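Long-range contacts in putative lipoprotein LppA (Mycobacterium tuberculosis, PDB 2V7S), which is of unknown function but is probably a membrane-anchored lipoprotein, belonging to a family confined to pathogenic mycobacteria: residues R54-Y59 and D186-Q191; Q96-G101 and R114-S119; T148-L153 and R160-Q165. All coordinates share one frame; numbering follows the deposited sequence.

Contact 1: R54-Y59 and D186-Q191; sequences RNKGSY and DCFLLQ
The turn joining helices 37-53 and 59-80 packs on strand 188-189, an outer strand of a small three-stranded antiparallel sheet, with Lys-56 and Tyr-59 meeting Phe-188 and Leu-189. It illustrates how one strand can receive a helix start through backbone, water and side chain together. Tyr-59 N donates to Leu-189 O at 2.9 Å. Ser-58 CA adds a CA-H...O contact of 3.3 Å to the same Leu-189 O. One water completes the backbone link: it accepts from Leu-189 N at 2.8 Å and donates to Gly-57 O.

Phe-188 points at the turn. Its ring edge faces Lys-56 O and Gly-57 O in plane, while the lysine chain crosses one face. Bends at chi3 and chi4 (55° and 62°) curl the chain so that Lys-56 CE makes a CH-pi contact and NZ lies 4.3 Å from the Phe-188 ring centroid, a cation-pi pair. The ammonium also forms a salt bridge to Asp-186, with NZ 3.0 Å from OD2 and above the carboxylate plane. That OD2 is further bound by Thr-37 of the second subunit. Farther along, Leu-190 CD2 touches Tyr-59 CD1 at 3.8 Å, the two side chains running alongside one another.

Cys-187, next to Phe-188, is joined by a disulfide to Cys-104. Ser-58 bonds through OG to Ala-61 N, so the contact ends in a classic helix N-cap, here seated against a sheet edge.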
loop_
_atom_site.group_PDB
_atom_site.type_symbol
_atom_site.label_atom_id
_atom_site.label_comp_id
_atom_site.label_asym_id
_atom_site.label_seq_id
_atom_site.Cartn_x
_atom_site.Cartn_y
_atom_site.Cartn_z
ATOM N N ARG A 54 12.280 -11.459 -5.555
ATOM C CA ARG A 54 13.632 -11.793 -6.019
ATOM C C ARG A 54 13.740 -13.186 -6.667
ATOM O O ARG A 54 14.247 -13.348 -7.807
ATOM C CB ARG A 54 14.669 -11.544 -4.906
ATOM C CG ARG A 54 14.908 -10.048 -4.656
ATOM C CD ARG A 54 15.868 -9.793 -3.476
ATOM N NE ARG A 54 15.945 -8.355 -3.217
ATOM C CZ ARG A 54 16.810 -7.545 -3.817
ATOM N NH1 ARG A 54 16.808 -6.239 -3.556
ATOM N NH2 ARG A 54 17.680 -8.047 -4.661
ATOM N N ASN A 55 13.201 -14.185 -5.986
ATOM C CA ASN A 55 13.146 -15.547 -6.538
ATOM C C ASN A 55 12.564 -15.718 -7.963
ATOM O O ASN A 55 12.745 -16.767 -8.586
ATOM C CB ASN A 55 12.360 -16.443 -5.589
ATOM C CG ASN A 55 10.868 -16.285 -5.786
ATOM O OD1 ASN A 55 10.212 -17.167 -6.335
ATOM N ND2 ASN A 55 10.339 -15.135 -5.402
ATOM N N LYS A 56 11.845 -14.716 -8.474
ATOM C CA LYS A 56 11.205 -14.855 -9.773
ATOM C C LYS A 56 12.151 -14.586 -10.926
ATOM O O LYS A 56 11.809 -14.868 -12.077
ATOM C CB LYS A 56 9.983 -13.925 -9.941
ATOM C CG LYS A 56 8.848 -14.113 -8.921
ATOM C CD LYS A 56 7.803 -12.970 -9.030
ATOM C CE LYS A 56 7.200 -12.780 -10.436
ATOM N NZ LYS A 56 6.434 -13.947 -10.975
ATOM N N GLY A 57 13.317 -14.001 -10.652
ATOM C CA GLY A 57 14.171 -13.623 -11.773
ATOM C C GLY A 57 13.784 -12.286 -12.368
ATOM O O GLY A 57 12.824 -11.672 -11.915
ATOM N N SER A 58 14.526 -11.847 -13.395
ATOM C CA SER A 58 14.415 -10.484 -13.945
ATOM C C SER A 58 13.331 -10.355 -14.998
ATOM O O SER A 58 12.956 -11.319 -15.651
ATOM C CB SER A 58 15.747 -10.025 -14.564
ATOM O OG SER A 58 16.056 -10.867 -15.675
ATOM N N TYR A 59 12.847 -9.137 -15.129
ATOM C CA TYR A 59 11.983 -8.731 -16.207
ATOM C C TYR A 59 12.658 -8.983 -17.550
ATOM O O TYR A 59 12.023 -9.423 -18.470
ATOM C CB TYR A 59 11.729 -7.246 -16.035
ATOM C CG TYR A 59 11.290 -6.544 -17.280
ATOM C CD1 TYR A 59 12.193 -5.803 -18.046
ATOM C CD2 TYR A 59 9.966 -6.574 -17.649
ATOM C CE1 TYR A 59 11.774 -5.111 -19.197
ATOM C CE2 TYR A 59 9.534 -5.911 -18.774
ATOM C CZ TYR A 59 10.428 -5.194 -19.546
ATOM O OH TYR A 59 9.933 -4.538 -20.648
ATOM N N ASP A 186 3.553 -11.742 -16.111
ATOM C CA ASP A 186 3.383 -11.321 -14.761
ATOM C C ASP A 186 4.435 -10.231 -14.490
ATOM O O ASP A 186 5.269 -9.960 -15.358
ATOM C CB ASP A 186 3.597 -12.556 -13.874
ATOM C CG ASP A 186 3.248 -12.318 -12.428
ATOM O OD1 ASP A 186 2.540 -11.362 -12.120
ATOM O OD2 ASP A 186 3.658 -13.140 -11.597
ATOM N N CYS A 187 4.374 -9.622 -13.299
ATOM C CA CYS A 187 5.269 -8.568 -12.870
ATOM C C CYS A 187 6.612 -9.185 -12.458
ATOM O O CYS A 187 6.630 -10.218 -11.762
ATOM C CB CYS A 187 4.625 -7.785 -11.681
ATOM S SG CYS A 187 5.648 -6.414 -11.087
ATOM N N PHE A 188 7.727 -8.604 -12.911
ATOM C CA PHE A 188 9.071 -9.085 -12.485
ATOM C C PHE A 188 9.889 -7.867 -12.148
ATOM O O PHE A 188 9.748 -6.868 -12.796
ATOM C CB PHE A 188 9.822 -9.847 -13.611
ATOM C CG PHE A 188 9.184 -11.157 -14.009
ATOM C CD1 PHE A 188 8.058 -11.170 -14.838
ATOM C CD2 PHE A 188 9.694 -12.378 -13.546
ATOM C CE1 PHE A 188 7.423 -12.384 -15.188
ATOM C CE2 PHE A 188 9.084 -13.615 -13.921
ATOM C CZ PHE A 188 7.937 -13.590 -14.760
ATOM N N LEU A 189 10.738 -7.972 -11.131
ATOM C CA LEU A 189 11.732 -6.955 -10.818
ATOM C C LEU A 189 12.707 -6.799 -11.965
ATOM O O LEU A 189 13.152 -7.783 -12.562
ATOM C CB LEU A 189 12.524 -7.378 -9.552
ATOM C CG LEU A 189 11.779 -7.651 -8.233
ATOM C CD1 LEU A 189 12.726 -8.058 -7.090
ATOM C CD2 LEU A 189 11.057 -6.344 -7.847
ATOM N N LEU A 190 13.082 -5.555 -12.254
ATOM C CA LEU A 190 14.156 -5.293 -13.179
ATOM C C LEU A 190 15.469 -5.897 -12.655
ATOM O O LEU A 190 15.681 -5.942 -11.449
ATOM C CB LEU A 190 14.310 -3.766 -13.307
ATOM C CG LEU A 190 13.057 -2.980 -13.757
ATOM C CD1 LEU A 190 13.313 -1.462 -13.742
ATOM C CD2 LEU A 190 12.613 -3.416 -15.163
ATOM N N GLN A 191 16.351 -6.345 -13.547
ATOM C CA GLN A 191 17.650 -6.833 -13.102
ATOM C C GLN A 191 18.405 -5.808 -12.223
ATOM O O GLN A 191 19.064 -6.185 -11.266
ATOM C CB GLN A 191 18.528 -7.311 -14.274
ATOM C CG GLN A 191 19.891 -7.809 -13.789
ATOM C CD GLN A 191 19.743 -9.075 -12.970
ATOM O OE1 GLN A 191 18.919 -9.932 -13.304
ATOM N NE2 GLN A 191 20.526 -9.213 -11.916
HETATM O O HOH W 1 11.066 -10.552 -9.978
#

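Contact 2: Q96-G101 and R114-S119; sequences QSDRNG and RPIANS
Asp-98, near the end of helix 92-100, reaches Ser-119 in the loop that leads into strand 120-122, and the two meet through polar atoms. Ser-119 N donates to Asp-98 OD2 at 2.9 Å in a fairly straight bond (160° at the hydrogen), arriving 44° out of the carboxylate plane. Ser-119 OG lies 2.7 Å from the same OD2, but Asn-182 OD1 also competes for its proton. With CG anti to the carbonyl carbon (chi1 -64°), the aspartate brings OD2 within reach of both Ser-119 N and OG.

A water supplies the second polar link. It donates to Asp-98 O at 2.7 Å and accepts from Ile-116 N at 2.9 Å, joining the helix's last turn to the loop backbone. Asp-98 O also accepts from Gly-101 N, so this carbonyl carries two bonds where the helix unwinds.

Van der Waals packing comes from Ile-116, whose two branches divide the work. CD1 presses on the backbone at Gly-101 C, 3.5 Å away, while CG2 sits 3.6 Å from Asp-98 OD1, the isoleucine crossing the aspartate at about a right angle. Gly-101, the first residue past the helix and with positive phi, brings its CA to 3.4 Å from Arg-114 O, a close backbone approach.

Helix 59-80 packs against the loop: Arg-63 bonds Ile-116 O and packs on Asp-98, while Pro-115 and Ala-117 rest on the same helix and make backbone bonds to Gly-185 and Ile-183. The loop thus runs between helix 59-80, the end of helix 92-100 and strand 179-184.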
loop_
_atom_site.group_PDB
_atom_site.type_symbol
_atom_site.label_atom_id
_atom_site.label_comp_id
_atom_site.label_asym_id
_atom_site.label_seq_id
_atom_site.Cartn_x
_atom_site.Cartn_y
_atom_site.Cartn_z
ATOM N N GLN A 96 9.859 -0.667 -29.757
ATOM C CA GLN A 96 10.217 0.079 -28.557
ATOM C C GLN A 96 9.157 -0.086 -27.467
ATOM O O GLN A 96 9.485 -0.291 -26.325
ATOM C CB GLN A 96 10.407 1.563 -28.869
ATOM C CG GLN A 96 10.895 2.358 -27.661
ATOM C CD GLN A 96 12.253 1.875 -27.192
ATOM O OE1 GLN A 96 12.360 1.065 -26.257
ATOM N NE2 GLN A 96 13.305 2.344 -27.865
ATOM N N SER A 97 7.888 0.026 -27.846
ATOM C CA SER A 97 6.786 -0.172 -26.918
ATOM C C SER A 97 6.807 -1.552 -26.257
ATOM O O SER A 97 6.683 -1.664 -25.028
ATOM C CB SER A 97 5.449 0.075 -27.623
ATOM O OG SER A 97 4.396 -0.087 -26.708
ATOM N N ASP A 98 6.977 -2.607 -27.046
ATOM C CA ASP A 98 7.053 -3.945 -26.467
ATOM C C ASP A 98 8.241 -4.049 -25.513
ATOM O O ASP A 98 8.101 -4.576 -24.422
ATOM C CB ASP A 98 7.184 -5.018 -27.537
ATOM C CG ASP A 98 5.961 -5.099 -28.434
ATOM O OD1 ASP A 98 4.898 -4.537 -28.061
ATOM O OD2 ASP A 98 6.087 -5.701 -29.519
ATOM N N ARG A 99 9.375 -3.517 -25.948
ATOM C CA ARG A 99 10.624 -3.510 -25.162
ATOM C C ARG A 99 10.434 -2.868 -23.775
ATOM O O ARG A 99 10.884 -3.399 -22.758
ATOM C CB ARG A 99 11.708 -2.774 -25.966
ATOM C CG ARG A 99 13.092 -2.738 -25.344
ATOM C CD ARG A 99 14.063 -1.904 -26.218
ATOM N NE ARG A 99 14.054 -2.357 -27.613
ATOM C CZ ARG A 99 14.096 -1.552 -28.677
ATOM N NH1 ARG A 99 14.152 -0.234 -28.530
ATOM N NH2 ARG A 99 14.078 -2.071 -29.900
ATOM N N ASN A 100 9.738 -1.746 -23.744
ATOM C CA ASN A 100 9.437 -1.017 -22.500
ATOM C C ASN A 100 8.507 -1.730 -21.503
ATOM O O ASN A 100 8.479 -1.385 -20.318
ATOM C CB ASN A 100 8.815 0.327 -22.864
ATOM C CG ASN A 100 9.800 1.273 -23.525
ATOM O OD1 ASN A 100 11.019 1.035 -23.540
ATOM N ND2 ASN A 100 9.269 2.350 -24.107
ATOM N N GLY A 101 7.702 -2.665 -21.994
ATOM C CA GLY A 101 6.781 -3.435 -21.158
ATOM C C GLY A 101 5.561 -2.677 -20.623
ATOM O O GLY A 101 5.283 -1.557 -21.041
ATOM N N ARG A 114 5.890 -5.604 -16.274
ATOM C CA ARG A 114 5.331 -6.817 -16.839
ATOM C C ARG A 114 5.878 -6.903 -18.274
ATOM O O ARG A 114 5.701 -5.937 -19.067
ATOM C CB ARG A 114 3.790 -6.709 -16.847
ATOM C CG ARG A 114 3.144 -6.652 -15.435
ATOM C CD ARG A 114 1.600 -6.523 -15.582
ATOM N NE ARG A 114 0.966 -7.748 -16.118
ATOM C CZ ARG A 114 -0.180 -7.774 -16.823
ATOM N NH1 ARG A 114 -0.834 -6.646 -17.107
ATOM N NH2 ARG A 114 -0.678 -8.930 -17.277
ATOM N N PRO A 115 6.586 -8.013 -18.607
ATOM C CA PRO A 115 7.127 -8.111 -19.969
ATOM C C PRO A 115 6.023 -8.238 -21.006
ATOM O O PRO A 115 4.966 -8.782 -20.711
ATOM C CB PRO A 115 7.964 -9.380 -19.941
ATOM C CG PRO A 115 7.533 -10.153 -18.728
ATOM C CD PRO A 115 6.943 -9.171 -17.763
ATOM N N ILE A 116 6.289 -7.700 -22.197
ATOM C CA ILE A 116 5.414 -7.853 -23.345
ATOM C C ILE A 116 6.287 -8.529 -24.396
ATOM O O ILE A 116 7.385 -8.043 -24.766
ATOM C CB ILE A 116 4.937 -6.486 -23.870
ATOM C CG1 ILE A 116 4.078 -5.738 -22.819
ATOM C CG2 ILE A 116 4.218 -6.653 -25.245
ATOM C CD1 ILE A 116 3.801 -4.279 -23.212
ATOM N N ALA A 117 5.847 -9.686 -24.842
ATOM C CA ALA A 117 6.609 -10.423 -25.851
ATOM C C ALA A 117 6.632 -9.602 -27.183
ATOM O O ALA A 117 5.650 -8.869 -27.493
ATOM C CB ALA A 117 5.977 -11.791 -26.021
ATOM N N ASN A 118 7.722 -9.667 -27.967
ATOM C CA ASN A 118 7.692 -8.996 -29.286
ATOM C C ASN A 118 6.380 -9.400 -29.977
ATOM O O ASN A 118 6.067 -10.595 -30.041
ATOM C CB ASN A 118 8.877 -9.409 -30.165
ATOM C CG ASN A 118 10.228 -9.003 -29.588
ATOM O OD1 ASN A 118 10.326 -8.367 -28.548
ATOM N ND2 ASN A 118 11.277 -9.399 -30.266
ATOM N N SER A 119 5.626 -8.410 -30.454
ATOM C CA SER A 119 4.372 -8.636 -31.179
ATOM C C SER A 119 4.570 -9.499 -32.443
ATOM O O SER A 119 5.525 -9.323 -33.185
ATOM C CB SER A 119 3.734 -7.315 -31.606
ATOM O OG SER A 119 3.625 -6.417 -30.502
HETATM O O HOH W 2 8.739 -6.193 -22.415
#

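Contact 3: T148-L153 and R160-Q165; sequences TTESSL and RDYDVQ
Thr-149 and Ser-151 pair with Gln-165 and Asp-163 through the backbone, the alternating ladder expected of adjoining antiparallel strands. Thr-149 N bonds Gln-165 O at 2.9 Å, and Thr-149 O accepts from Gln-165 N. Two residues on, Ser-151 N meets Asp-163 O at 2.7 Å and Asp-163 N returns the bond to Ser-151 O. Glu-150 and Val-164 form the non-hydrogen-bonded pair between them. Past the regular ladder, Ser-152 OG donates to Asp-161 O at 2.7 Å, a side-chain bond, while the backbone of Asp-161 bonds with Phe-154.

Among side chains, Glu-150 meets Tyr-162 on the face they share with Val-164. CG anti to the backbone N (chi1 177°) leads the tyrosine ring off this face and forward along its strand, toward Glu-150. Tyr-162 OH donates to Glu-150 OE2; the modelled 2.4 Å is very short and its length doubtful. Glu-150 CD lies at the ring edge, the carboxylate nearly perpendicular to the ring (86°), and Arg-139 of helix 128-143 packs on both residues. On the other face, Gln-165 NE2 donates to Asp-163 OD1 at 3.0 Å, on the syn side.

Water adds a bridge at the strand end, linking Thr-148 OG1, Thr-149 OG1 and Gln-165 O. Thr-148 N also bonds Gln-165 O, though weakly, so both threonines face one residue: a classic beta bulge, set in a beta hairpin whose first strand edges the six-stranded antiparallel sheet.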
loop_
_atom_site.group_PDB
_atom_site.type_symbol
_atom_site.label_atom_id
_atom_site.label_comp_id
_atom_site.label_asym_id
_atom_site.label_seq_id
_atom_site.Cartn_x
_atom_site.Cartn_y
_atom_site.Cartn_z
ATOM N N THR A 148 -5.243 -19.894 -17.740
ATOM C CA THR A 148 -6.285 -20.841 -18.152
ATOM C C THR A 148 -7.713 -20.260 -18.157
ATOM O O THR A 148 -8.686 -20.973 -18.425
ATOM C CB THR A 148 -6.254 -22.134 -17.263
ATOM O OG1 THR A 148 -6.394 -21.769 -15.888
ATOM C CG2 THR A 148 -4.897 -22.880 -17.423
ATOM N N THR A 149 -7.855 -18.985 -17.835
ATOM C CA THR A 149 -9.189 -18.393 -17.803
ATOM C C THR A 149 -9.428 -17.780 -19.183
ATOM O O THR A 149 -8.725 -16.846 -19.575
ATOM C CB THR A 149 -9.309 -17.338 -16.673
ATOM O OG1 THR A 149 -8.902 -17.935 -15.426
ATOM C CG2 THR A 149 -10.771 -16.808 -16.544
ATOM N N GLU A 150 -10.430 -18.300 -19.887
ATOM C CA GLU A 150 -10.633 -18.016 -21.309
ATOM C C GLU A 150 -11.681 -16.948 -21.494
ATOM O O GLU A 150 -12.601 -16.857 -20.676
ATOM C CB GLU A 150 -11.113 -19.270 -22.051
ATOM C CG GLU A 150 -10.040 -20.300 -22.365
ATOM C CD GLU A 150 -10.515 -21.334 -23.367
ATOM O OE1 GLU A 150 -11.726 -21.619 -23.404
ATOM O OE2 GLU A 150 -9.690 -21.852 -24.147
ATOM N N SER A 151 -11.551 -16.163 -22.575
ATOM C CA SER A 151 -12.639 -15.267 -23.045
ATOM C C SER A 151 -12.527 -14.877 -24.531
ATOM O O SER A 151 -11.511 -15.124 -25.186
ATOM C CB SER A 151 -12.800 -14.018 -22.154
ATOM O OG SER A 151 -11.667 -13.179 -22.216
ATOM N N SER A 152 -13.620 -14.318 -25.056
ATOM C CA SER A 152 -13.701 -13.817 -26.427
ATOM C C SER A 152 -14.681 -12.636 -26.439
ATOM O O SER A 152 -15.842 -12.782 -26.051
ATOM C CB SER A 152 -14.170 -14.924 -27.381
ATOM O OG SER A 152 -14.357 -14.457 -28.729
ATOM N N LEU A 153 -14.205 -11.460 -26.853
ATOM C CA LEU A 153 -15.083 -10.287 -27.036
ATOM C C LEU A 153 -15.971 -10.407 -28.266
ATOM O O LEU A 153 -16.987 -9.711 -28.355
ATOM C CB LEU A 153 -14.268 -8.977 -27.094
ATOM C CG LEU A 153 -13.552 -8.528 -25.808
ATOM C CD1 LEU A 153 -12.684 -7.293 -26.066
ATOM C CD2 LEU A 153 -14.533 -8.277 -24.651
ATOM N N ARG A 160 -12.288 -11.633 -34.713
ATOM C CA ARG A 160 -12.103 -12.841 -33.935
ATOM C C ARG A 160 -11.103 -12.537 -32.843
ATOM O O ARG A 160 -10.032 -11.966 -33.102
ATOM C CB ARG A 160 -11.633 -14.031 -34.786
ATOM C CG ARG A 160 -12.345 -14.193 -36.151
ATOM C CD ARG A 160 -11.851 -15.456 -36.861
ATOM N NE ARG A 160 -12.333 -15.524 -38.251
ATOM C CZ ARG A 160 -13.569 -15.850 -38.636
ATOM N NH1 ARG A 160 -14.503 -16.179 -37.764
ATOM N NH2 ARG A 160 -13.868 -15.849 -39.920
ATOM N N ASP A 161 -11.467 -12.932 -31.627
ATOM C CA ASP A 161 -10.683 -12.627 -30.440
ATOM C C ASP A 161 -10.657 -13.883 -29.585
ATOM O O ASP A 161 -11.698 -14.549 -29.417
ATOM C CB ASP A 161 -11.366 -11.517 -29.670
ATOM C CG ASP A 161 -10.515 -10.971 -28.559
ATOM O OD1 ASP A 161 -9.310 -11.303 -28.480
ATOM O OD2 ASP A 161 -11.058 -10.176 -27.778
ATOM N N TYR A 162 -9.475 -14.212 -29.095
ATOM C CA TYR A 162 -9.304 -15.272 -28.128
ATOM C C TYR A 162 -8.339 -14.760 -27.093
ATOM O O TYR A 162 -7.201 -14.414 -27.411
ATOM C CB TYR A 162 -8.771 -16.579 -28.757
ATOM C CG TYR A 162 -8.547 -17.639 -27.703
ATOM C CD1 TYR A 162 -7.267 -17.928 -27.253
ATOM C CD2 TYR A 162 -9.629 -18.319 -27.120
ATOM C CE1 TYR A 162 -7.041 -18.872 -26.258
ATOM C CE2 TYR A 162 -9.409 -19.281 -26.110
ATOM C CZ TYR A 162 -8.108 -19.545 -25.704
ATOM O OH TYR A 162 -7.824 -20.452 -24.713
ATOM N N ASP A 163 -8.776 -14.735 -25.834
ATOM C CA ASP A 163 -7.906 -14.199 -24.791
ATOM C C ASP A 163 -7.905 -15.222 -23.641
ATOM O O ASP A 163 -8.965 -15.749 -23.291
ATOM C CB ASP A 163 -8.466 -12.839 -24.362
ATOM C CG ASP A 163 -7.552 -12.084 -23.407
ATOM O OD1 ASP A 163 -7.572 -12.390 -22.203
ATOM O OD2 ASP A 163 -6.841 -11.154 -23.865
ATOM N N VAL A 164 -6.727 -15.534 -23.110
ATOM C CA VAL A 164 -6.605 -16.442 -21.967
ATOM C C VAL A 164 -5.601 -15.842 -20.966
ATOM O O VAL A 164 -4.477 -15.382 -21.354
ATOM C CB VAL A 164 -6.314 -17.930 -22.397
ATOM C CG1 VAL A 164 -4.996 -18.078 -23.148
ATOM C CG2 VAL A 164 -6.360 -18.907 -21.173
ATOM N N GLN A 165 -6.038 -15.784 -19.699
ATOM C CA GLN A 165 -5.260 -15.142 -18.643
ATOM C C GLN A 165 -5.207 -16.000 -17.393
ATOM O O GLN A 165 -6.014 -16.896 -17.192
ATOM C CB GLN A 165 -5.885 -13.811 -18.215
ATOM C CG GLN A 165 -6.232 -12.840 -19.285
ATOM C CD GLN A 165 -7.015 -11.684 -18.715
ATOM O OE1 GLN A 165 -7.086 -11.525 -17.489
ATOM N NE2 GLN A 165 -7.590 -10.862 -19.584
HETATM O O HOH W 3 -6.362 -19.326 -15.038
HETATM O O HOH W 4 -9.594 -14.027 -20.545
#

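Followed from the N terminus, the chain opens contact 1 after helix 37-53 and closes it near the C-terminal end, across 126 intervening residues. Both other contacts fall within that span. Contact 2 opens and closes first, spanning 12 residues between helix 92-100 and the approach to strand 120-122; contact 3 then closes a hairpin with six residues between its segments, in series and without crossing. Contacts 1 and 2 adjoin, with Tyr-59 OH probably hydrogen-bonded to Arg-99 O, and together gather the turn before helix 59-80, the end of helix 92-100, strand 188-189 and the loop into strand 120-122. Contact 3, at the far edge of the larger sheet, lies about 25 Å from contact 1, centre to centre.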